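PDB 5EZ7: probable FAD-dependent oxidoreductase PA4991, which probably works as an FAD-dependent oxidoreductase whose physiological substrate is unknown, binding one FAD per subunit. Local coordinates for residues D9-G14 / V34-A39; D170-G175 / L377-L382. All blocks are in the same frame, centred on the assembly; numbering follows the deposited sequence.

Contact 1: residues D9-G14 / V34-A39. With FAD (flavin-adenine dinucleotide), chain B.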
ATOM      1  N   ASP A   9      -1.924 -13.926  20.420  1.00 29.36           N
ATOM      2  CA  ASP A   9      -2.382 -12.679  20.957  1.00 28.58           C
ATOM      3  C   ASP A   9      -3.233 -11.920  19.969  1.00 26.92           C
ATOM      4  O   ASP A   9      -4.341 -11.573  20.321  1.00 25.73           O
ATOM      5  CB  ASP A   9      -1.197 -11.835  21.437  1.00 28.81           C
ATOM      6  CG  ASP A   9      -0.369 -12.553  22.541  1.00 30.15           C
ATOM      7  OD1 ASP A   9      -0.964 -13.178  23.471  1.00 29.25           O
ATOM      8  OD2 ASP A   9       0.875 -12.498  22.435  1.00 30.60           O
ATOM      9  N   ILE A  10      -2.686 -11.592  18.790  1.00 26.85           N
ATOM     10  CA  ILE A  10      -3.426 -10.821  17.763  1.00 26.53           C
ATOM     11  C   ILE A  10      -3.473 -11.614  16.473  1.00 25.78           C
ATOM     12  O   ILE A  10      -2.450 -12.123  16.004  1.00 26.65           O
ATOM     13  CB  ILE A  10      -2.906  -9.363  17.588  1.00 27.21           C
ATOM     14  CG1 ILE A  10      -3.186  -8.557  18.870  1.00 28.39           C
ATOM     15  CG2 ILE A  10      -3.685  -8.612  16.518  1.00 26.64           C
ATOM     16  CD1 ILE A  10      -2.003  -8.548  19.746  1.00 29.68           C
ATOM     17  N   LEU A  11      -4.683 -11.774  15.962  1.00 25.06           N
ATOM     18  CA  LEU A  11      -4.965 -12.446  14.706  1.00 25.72           C
ATOM     19  C   LEU A  11      -5.305 -11.371  13.653  1.00 25.61           C
ATOM     20  O   LEU A  11      -6.255 -10.639  13.853  1.00 27.43           O
ATOM     21  CB  LEU A  11      -6.143 -13.363  14.958  1.00 26.22           C
ATOM     22  CG  LEU A  11      -6.813 -14.135  13.841  1.00 26.84           C
ATOM     23  CD1 LEU A  11      -5.850 -14.923  12.967  1.00 26.13           C
ATOM     24  CD2 LEU A  11      -7.881 -15.038  14.509  1.00 27.66           C
ATOM     25  N   ILE A  12      -4.502 -11.214  12.601  1.00 25.37           N
ATOM     26  CA  ILE A  12      -4.674 -10.178  11.579  1.00 24.69           C
ATOM     27  C   ILE A  12      -5.256 -10.861  10.315  1.00 24.36           C
ATOM     28  O   ILE A  12      -4.806 -11.951   9.954  1.00 24.45           O
ATOM     29  CB  ILE A  12      -3.318  -9.543  11.163  1.00 25.41           C
ATOM     30  CG1 ILE A  12      -2.399  -9.209  12.324  1.00 26.11           C
ATOM     31  CG2 ILE A  12      -3.479  -8.275  10.311  1.00 25.03           C
ATOM     32  CD1 ILE A  12      -2.993  -8.329  13.324  1.00 27.16           C
ATOM     33  N   VAL A  13      -6.254 -10.250   9.664  1.00 23.44           N
ATOM     34  CA  VAL A  13      -6.822 -10.787   8.415  1.00 22.75           C
ATOM     35  C   VAL A  13      -6.490  -9.785   7.318  1.00 22.43           C
ATOM     36  O   VAL A  13      -6.922  -8.622   7.349  1.00 22.26           O
ATOM     37  CB  VAL A  13      -8.348 -11.029   8.490  1.00 23.31           C
ATOM     38  CG1 VAL A  13      -8.899 -11.590   7.173  1.00 23.37           C
ATOM     39  CG2 VAL A  13      -8.679 -11.986   9.625  1.00 23.85           C
ATOM     40  N   GLY A  14      -5.668 -10.226   6.381  1.00 21.95           N
ATOM     41  CA  GLY A  14      -5.257  -9.418   5.273  1.00 22.37           C
ATOM     42  C   GLY A  14      -3.799  -9.050   5.314  1.00 22.95           C
ATOM     43  O   GLY A  14      -3.398  -8.335   6.196  1.00 23.92           O
ATOM     44  N   VAL A  34      -0.860 -14.367  14.279  1.00 27.39           N
ATOM     45  CA  VAL A  34      -1.103 -15.071  13.034  1.00 27.61           C
ATOM     46  C   VAL A  34      -1.650 -14.055  12.035  1.00 27.05           C
ATOM     47  O   VAL A  34      -2.524 -13.242  12.401  1.00 26.34           O
ATOM     48  CB  VAL A  34      -2.133 -16.198  13.242  1.00 28.84           C
ATOM     49  CG1 VAL A  34      -2.601 -16.796  11.922  1.00 28.32           C
ATOM     50  CG2 VAL A  34      -1.525 -17.310  14.108  1.00 30.87           C
ATOM     51  N   LEU A  35      -1.163 -14.106  10.787  1.00 26.64           N
ATOM     52  CA  LEU A  35      -1.664 -13.238   9.722  1.00 25.99           C
ATOM     53  C   LEU A  35      -2.203 -14.105   8.615  1.00 26.20           C
ATOM     54  O   LEU A  35      -1.474 -14.905   8.020  1.00 26.07           O
ATOM     55  CB  LEU A  35      -0.572 -12.324   9.190  1.00 26.12           C
ATOM     56  CG  LEU A  35      -1.029 -11.185   8.260  1.00 26.37           C
ATOM     57  CD1 LEU A  35       0.048 -10.101   8.121  1.00 26.21           C
ATOM     58  CD2 LEU A  35      -1.424 -11.672   6.868  1.00 26.88           C
ATOM     59  N   VAL A  36      -3.471 -13.879   8.306  1.00 26.13           N
ATOM     60  CA  VAL A  36      -4.235 -14.728   7.418  1.00 26.85           C
ATOM     61  C   VAL A  36      -4.456 -13.960   6.143  1.00 25.66           C
ATOM     62  O   VAL A  36      -4.937 -12.829   6.198  1.00 25.22           O
ATOM     63  CB  VAL A  36      -5.615 -15.096   8.034  1.00 27.66           C
ATOM     64  CG1 VAL A  36      -6.430 -15.944   7.061  1.00 28.80           C
ATOM     65  CG2 VAL A  36      -5.414 -15.878   9.319  1.00 28.45           C
ATOM     66  N   GLU A  37      -4.100 -14.576   5.019  1.00 25.54           N
ATOM     67  CA  GLU A  37      -4.260 -13.993   3.664  1.00 24.57           C
ATOM     68  C   GLU A  37      -4.877 -15.046   2.735  1.00 25.44           C
ATOM     69  O   GLU A  37      -4.465 -16.208   2.744  1.00 26.02           O
ATOM     70  CB  GLU A  37      -2.897 -13.524   3.136  1.00 23.84           C
ATOM     71  CG  GLU A  37      -2.843 -13.290   1.640  1.00 23.51           C
ATOM     72  CD  GLU A  37      -3.631 -12.050   1.254  1.00 23.14           C
ATOM     73  OE1 GLU A  37      -4.576 -12.158   0.407  1.00 22.07           O
ATOM     74  OE2 GLU A  37      -3.248 -10.977   1.808  1.00 22.61           O
ATOM     75  N   SER A  38      -5.871 -14.633   1.962  1.00 26.26           N
ATOM     76  CA  SER A  38      -6.693 -15.540   1.151  1.00 28.69           C
ATOM     77  C   SER A  38      -6.176 -15.640  -0.300  1.00 28.81           C
ATOM     78  O   SER A  38      -6.572 -16.532  -1.047  1.00 31.11           O
ATOM     79  CB  SER A  38      -8.173 -15.087   1.193  1.00 28.97           C
ATOM     80  OG  SER A  38      -8.297 -13.715   0.787  1.00 29.87           O
ATOM     81  N   ALA A  39      -5.316 -14.723  -0.696  1.00 27.07           N
ATOM     82  CA  ALA A  39      -4.713 -14.767  -2.022  1.00 28.14           C
ATOM     83  C   ALA A  39      -3.223 -14.506  -1.846  1.00 27.83           C
ATOM     84  O   ALA A  39      -2.570 -15.248  -1.161  1.00 29.20           O
ATOM     85  CB  ALA A  39      -5.383 -13.752  -2.993  1.00 27.13           C
TER
HETATM   86  PA  FAD B 401      -4.556  -4.127   0.382  1.00 21.83           P
HETATM   87  O1A FAD B 401      -3.186  -3.880  -0.160  1.00 22.23           O
HETATM   88  O2A FAD B 401      -5.751  -4.126  -0.530  1.00 22.92           O
HETATM   89  O5B FAD B 401      -4.486  -5.499   1.174  1.00 22.00           O
HETATM   90  C5B FAD B 401      -5.642  -6.177   1.625  1.00 21.75           C
HETATM   91  C4B FAD B 401      -5.268  -7.643   1.676  1.00 22.00           C
HETATM   92  O4B FAD B 401      -6.325  -8.380   2.312  1.00 22.11           O
HETATM   93  C3B FAD B 401      -5.049  -8.217   0.273  1.00 21.47           C
HETATM   94  O3B FAD B 401      -3.754  -8.811   0.159  1.00 20.71           O
HETATM   95  C2B FAD B 401      -6.168  -9.233   0.135  1.00 21.75           C
HETATM   96  O2B FAD B 401      -5.843 -10.378  -0.650  1.00 21.59           O
HETATM   97  C1B FAD B 401      -6.483  -9.584   1.591  1.00 22.29           C
HETATM   98  N9A FAD B 401      -7.856 -10.064   1.790  1.00 23.63           N
HETATM   99  C8A FAD B 401      -8.972  -9.542   1.254  1.00 23.09           C
HETATM  100  N7A FAD B 401     -10.046 -10.246   1.651  1.00 22.98           N
HETATM  101  C5A FAD B 401      -9.621 -11.225   2.459  1.00 22.53           C
HETATM  102  C6A FAD B 401     -10.262 -12.319   3.201  1.00 22.02           C
HETATM  103  N6A FAD B 401     -11.595 -12.452   3.140  1.00 21.48           N
HETATM  104  N1A FAD B 401      -9.488 -13.136   3.935  1.00 21.89           N
HETATM  105  C2A FAD B 401      -8.153 -12.977   3.985  1.00 23.02           C
HETATM  106  N3A FAD B 401      -7.497 -12.000   3.325  1.00 23.01           N
HETATM  107  C4A FAD B 401      -8.175 -11.113   2.555  1.00 23.21           C
HETATM  108  N1  FAD B 401      -0.578   5.270  -1.299  1.00 25.77           N
HETATM  109  C2  FAD B 401       0.555   5.977  -1.102  1.00 27.75           C
HETATM  110  O2  FAD B 401       0.865   6.313   0.065  1.00 27.67           O
HETATM  111  N3  FAD B 401       1.364   6.332  -2.115  1.00 28.72           N
HETATM  112  C4  FAD B 401       1.102   6.017  -3.380  1.00 27.76           C
HETATM  113  O4  FAD B 401       1.874   6.348  -4.302  1.00 30.67           O
HETATM  114  C4X FAD B 401      -0.112   5.248  -3.674  1.00 26.84           C
HETATM  115  N5  FAD B 401      -0.431   4.902  -4.935  1.00 25.45           N
HETATM  116  C5X FAD B 401      -1.540   4.185  -5.191  1.00 25.90           C
HETATM  117  C6  FAD B 401      -1.824   3.835  -6.505  1.00 26.70           C
HETATM  118  C7  FAD B 401      -2.950   3.097  -6.810  1.00 27.46           C
HETATM  119  C7M FAD B 401      -3.225   2.716  -8.234  1.00 28.68           C
HETATM  120  C8  FAD B 401      -3.851   2.653  -5.717  1.00 27.98           C
HETATM  121  C8M FAD B 401      -5.094   1.831  -5.985  1.00 29.21           C
HETATM  122  C9  FAD B 401      -3.572   3.013  -4.412  1.00 26.84           C
HETATM  123  C9A FAD B 401      -2.446   3.768  -4.090  1.00 26.41           C
HETATM  124  N10 FAD B 401      -2.126   4.146  -2.755  1.00 25.88           N
HETATM  125  C10 FAD B 401      -0.955   4.875  -2.519  1.00 25.92           C
HETATM  126  C1' FAD B 401      -2.951   3.750  -1.626  1.00 25.48           C
HETATM  127  C2' FAD B 401      -2.460   2.399  -1.136  1.00 24.66           C
HETATM  128  O2' FAD B 401      -2.204   1.504  -2.227  1.00 25.37           O
HETATM  129  C3' FAD B 401      -3.451   1.784  -0.158  1.00 24.13           C
HETATM  130  O3' FAD B 401      -3.876   2.802   0.770  1.00 24.08           O
HETATM  131  C4' FAD B 401      -2.813   0.630   0.611  1.00 22.82           C
HETATM  132  O4' FAD B 401      -1.957  -0.152  -0.223  1.00 23.27           O
HETATM  133  C5' FAD B 401      -3.863  -0.293   1.198  1.00 22.30           C
HETATM  134  O5' FAD B 401      -3.219  -1.261   2.037  1.00 20.74           O
HETATM  135  P   FAD B 401      -4.098  -2.425   2.688  1.00 20.30           P
HETATM  136  O1P FAD B 401      -3.165  -3.464   3.253  1.00 21.17           O
HETATM  137  O2P FAD B 401      -5.092  -1.753   3.567  1.00 20.45           O
HETATM  138  O3P FAD B 401      -4.942  -2.979   1.442  1.00 20.67           O

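Contact 2: residues D170-G175 / L377-L382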
ATOM      1  N   ASP A 170       7.037 -17.079  11.098  1.00 39.00           N
ATOM      2  CA  ASP A 170       6.081 -18.198  11.001  1.00 40.64           C
ATOM      3  C   ASP A 170       4.616 -17.801  11.188  1.00 37.06           C
ATOM      4  O   ASP A 170       3.733 -18.669  11.158  1.00 36.17           O
ATOM      5  CB  ASP A 170       6.434 -19.278  12.030  1.00 45.35           C
ATOM      6  CG  ASP A 170       6.566 -18.714  13.434  1.00 50.71           C
ATOM      7  OD1 ASP A 170       7.268 -17.673  13.541  1.00 57.51           O
ATOM      8  OD2 ASP A 170       6.010 -19.285  14.409  1.00 52.11           O
ATOM      9  N   SER A 171       4.340 -16.510  11.353  1.00 33.98           N
ATOM     10  CA  SER A 171       2.965 -16.054  11.570  1.00 32.68           C
ATOM     11  C   SER A 171       2.061 -16.191  10.334  1.00 31.36           C
ATOM     12  O   SER A 171       0.841 -16.145  10.464  1.00 30.17           O
ATOM     13  CB  SER A 171       2.935 -14.599  12.100  1.00 32.02           C
ATOM     14  OG  SER A 171       3.452 -13.645  11.188  1.00 29.77           O
ATOM     15  N   LEU A 172       2.648 -16.361   9.149  1.00 31.29           N
ATOM     16  CA  LEU A 172       1.884 -16.262   7.915  1.00 31.03           C
ATOM     17  C   LEU A 172       1.054 -17.485   7.569  1.00 31.87           C
ATOM     18  O   LEU A 172       1.587 -18.590   7.443  1.00 36.83           O
ATOM     19  CB  LEU A 172       2.812 -15.983   6.757  1.00 30.90           C
ATOM     20  CG  LEU A 172       3.580 -14.685   6.802  1.00 29.88           C
ATOM     21  CD1 LEU A 172       4.479 -14.651   5.564  1.00 30.16           C
ATOM     22  CD2 LEU A 172       2.645 -13.496   6.863  1.00 27.95           C
ATOM     23  N   LEU A 173      -0.236 -17.265   7.326  1.00 30.36           N
ATOM     24  CA  LEU A 173      -1.146 -18.335   7.016  1.00 30.37           C
ATOM     25  C   LEU A 173      -2.016 -18.032   5.790  1.00 30.49           C
ATOM     26  O   LEU A 173      -2.812 -17.084   5.785  1.00 29.64           O
ATOM     27  CB  LEU A 173      -2.036 -18.605   8.222  1.00 30.10           C
ATOM     28  CG  LEU A 173      -3.147 -19.637   8.008  1.00 30.58           C
ATOM     29  CD1 LEU A 173      -2.644 -21.034   7.677  1.00 31.98           C
ATOM     30  CD2 LEU A 173      -3.984 -19.658   9.257  1.00 30.93           C
ATOM     31  N   ALA A 174      -1.881 -18.878   4.774  1.00 31.18           N
ATOM     32  CA  ALA A 174      -2.868 -18.973   3.708  1.00 32.03           C
ATOM     33  C   ALA A 174      -4.164 -19.574   4.240  1.00 33.13           C
ATOM     34  O   ALA A 174      -4.186 -20.727   4.614  1.00 33.71           O
ATOM     35  CB  ALA A 174      -2.343 -19.827   2.535  1.00 32.37           C
ATOM     36  N   GLY A 175      -5.230 -18.792   4.215  1.00 34.04           N
ATOM     37  CA  GLY A 175      -6.563 -19.268   4.543  1.00 36.72           C
ATOM     38  C   GLY A 175      -7.624 -18.583   3.708  1.00 38.90           C
ATOM     39  O   GLY A 175      -7.616 -17.374   3.551  1.00 38.56           O
ATOM     40  N   LEU A 377       2.525 -24.213   8.732  1.00 50.88           N
ATOM     41  CA  LEU A 377       1.268 -23.709   8.193  1.00 48.61           C
ATOM     42  C   LEU A 377       1.409 -23.492   6.702  1.00 45.27           C
ATOM     43  O   LEU A 377       2.494 -23.173   6.263  1.00 42.94           O
ATOM     44  CB  LEU A 377       0.914 -22.388   8.884  1.00 46.96           C
ATOM     45  CG  LEU A 377       0.666 -22.517  10.398  1.00 47.48           C
ATOM     46  CD1 LEU A 377       0.502 -21.147  11.033  1.00 47.81           C
ATOM     47  CD2 LEU A 377      -0.550 -23.370  10.735  1.00 47.93           C
ATOM     48  N   PRO A 378       0.320 -23.703   5.924  1.00 44.48           N
ATOM     49  CA  PRO A 378       0.376 -23.327   4.514  1.00 43.11           C
ATOM     50  C   PRO A 378       0.582 -21.792   4.377  1.00 42.06           C
ATOM     51  O   PRO A 378       0.053 -21.012   5.163  1.00 39.36           O
ATOM     52  CB  PRO A 378      -0.971 -23.800   3.954  1.00 43.47           C
ATOM     53  CG  PRO A 378      -1.861 -24.024   5.130  1.00 43.65           C
ATOM     54  CD  PRO A 378      -0.959 -24.361   6.276  1.00 44.39           C
ATOM     55  N   ARG A 379       1.422 -21.397   3.426  1.00 42.62           N
ATOM     56  CA  ARG A 379       1.910 -20.041   3.358  1.00 41.99           C
ATOM     57  C   ARG A 379       1.341 -19.347   2.141  1.00 38.73           C
ATOM     58  O   ARG A 379       1.259 -19.930   1.060  1.00 38.42           O
ATOM     59  CB  ARG A 379       3.425 -20.003   3.323  1.00 46.36           C
ATOM     60  CG  ARG A 379       4.036 -20.775   4.475  1.00 51.32           C
ATOM     61  CD  ARG A 379       5.496 -20.440   4.661  1.00 55.65           C
ATOM     62  NE  ARG A 379       5.633 -19.542   5.794  1.00 59.01           N
ATOM     63  CZ  ARG A 379       6.186 -18.330   5.790  1.00 60.21           C
ATOM     64  NH1 ARG A 379       6.732 -17.784   4.696  1.00 61.52           N
ATOM     65  NH2 ARG A 379       6.198 -17.654   6.933  1.00 61.66           N
ATOM     66  N   PRO A 380       0.913 -18.100   2.321  1.00 34.52           N
ATOM     67  CA  PRO A 380       0.430 -17.352   1.160  1.00 33.52           C
ATOM     68  C   PRO A 380       1.592 -17.025   0.181  1.00 32.06           C
ATOM     69  O   PRO A 380       2.737 -16.913   0.617  1.00 31.55           O
ATOM     70  CB  PRO A 380      -0.176 -16.084   1.780  1.00 32.11           C
ATOM     71  CG  PRO A 380       0.551 -15.902   3.067  1.00 32.50           C
ATOM     72  CD  PRO A 380       1.032 -17.269   3.526  1.00 33.33           C
ATOM     73  N   PRO A 381       1.302 -16.950  -1.131  1.00 30.85           N
ATOM     74  CA  PRO A 381       2.314 -16.477  -2.065  1.00 30.28           C
ATOM     75  C   PRO A 381       2.442 -14.949  -2.079  1.00 28.91           C
ATOM     76  O   PRO A 381       1.562 -14.268  -1.627  1.00 27.75           O
ATOM     77  CB  PRO A 381       1.824 -17.024  -3.418  1.00 30.62           C
ATOM     78  CG  PRO A 381       0.370 -17.287  -3.255  1.00 30.43           C
ATOM     79  CD  PRO A 381       0.066 -17.401  -1.809  1.00 30.51           C
ATOM     80  N   LEU A 382       3.545 -14.444  -2.617  1.00 30.00           N
ATOM     81  CA  LEU A 382       3.720 -13.040  -2.918  1.00 30.16           C
ATOM     82  C   LEU A 382       3.159 -12.672  -4.261  1.00 29.39           C
ATOM     83  O   LEU A 382       3.218 -13.448  -5.197  1.00 30.86           O
ATOM     84  CB  LEU A 382       5.195 -12.664  -2.919  1.00 32.17           C
ATOM     85  CG  LEU A 382       5.889 -12.761  -1.568  1.00 34.39           C
ATOM     86  CD1 LEU A 382       7.382 -12.611  -1.799  1.00 37.01           C
ATOM     87  CD2 LEU A 382       5.457 -11.627  -0.674  1.00 33.87           C
TER

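Contact 1: residues D9-G14 / V34-A39
I12 and V36 carry the middle of a parallel strand pair: I12 N donates to V34 O (2.8 Å) and I12 O accepts from V36 N (2.9 Å). V34 N to I10 O and G14 N to V36 O complete the ladder, so I12 is gripped on both its polar backbone atoms. The packed part lies over the two faces. On one, beneath strand 186-192, L11 has CG anti to the backbone N (chi1 174°), which swings CD1 across to the branched valines, V36 CG2 (3.8 Å) and V34 CG1 (3.9 Å). On the other, I12 CB meets L35 CG (4.0 Å) beneath helix 17-28.

Past G14 the segments part and the ligand takes over. G14 CA lies 3.3 Å from FAD O4B, and its positive phi (112°) suits glycine. E37, bent at chi2 (71°), turns its carboxylate to the adenosine ribose: OE2 accepts from FAD O3B (2.8 Å), whereas E37 OE1 and FAD O2B come implausibly close, so that bond's length is doubtful. A39 N donates to the anti lone pair of OE1, and G15 N to OE2. The looser side begins at partly exposed S38, whose OG lies 3.1 Å from adenine atom FAD C4A; V13 CG1 also touches the adenine, while A39 is exposed. This is the beta-alpha-beta dinucleotide fold, its second strand ending in an acid that accepts from the ribose hydroxyls, here most securely from O3B.

Contact 2: residues D170-G175 / L377-L382
L377 begins the contact by laying its CB against L173 CD1 (4.0 Å). The ring of P378 lies alongside the L173 side chain, P378 CD to L173 CD1 at 4.0 Å, both pointing the same way. L173 can meet both because its CG is anti to the backbone N (chi1 175°). The carbonyl of P378 then takes the contact's one hydrogen bond, from A174 N to P378 O (2.9 Å); the donor stands 41° above the carbonyl plane, and L173 CA adds a CA-H...O contact to the same oxygen. R379 starts away from the strand, but a bend at chi3 (103°) brings its guanidinium back so that L172 CB lies over one face and D170 CA at the edge; R379 NH2 is 3.7 Å from L172 CD1. P380 closes the contact, its CD 3.9 Å from L172 CB and close to A174 N, while the same ring also touches E37, a residue that binds FAD. The small A174 lets the proline-rich chain come close. P378, P380 and P381 offer no amide hydrogen, which disfavours regular strand pairing; the tail instead covers the sheet's outermost strand by apolar and guanidinium-over-leucine packing plus one hydrogen bond.

From the N terminus, contact 1 closes first: strand 10-13 leads through helix 17-28 into strand 33-37, which returns beside it. The chain then travels a long way before helix 157-168 delivers strand 172-174, and contact 2 closes over two hundred residues later, when the segment following helix 350-364 comes back. The two loops follow in series, neither nested nor crossed. They meet spatially at strand 33-37, which has strand 10-13 on one flank and strand 172-174 on the other; L35 probably hydrogen-bonds to S171 and L173. Contact 2 thereby ties the C-terminal chain to the edge of the same FAD-binding sheet whose interior contact 1 forms.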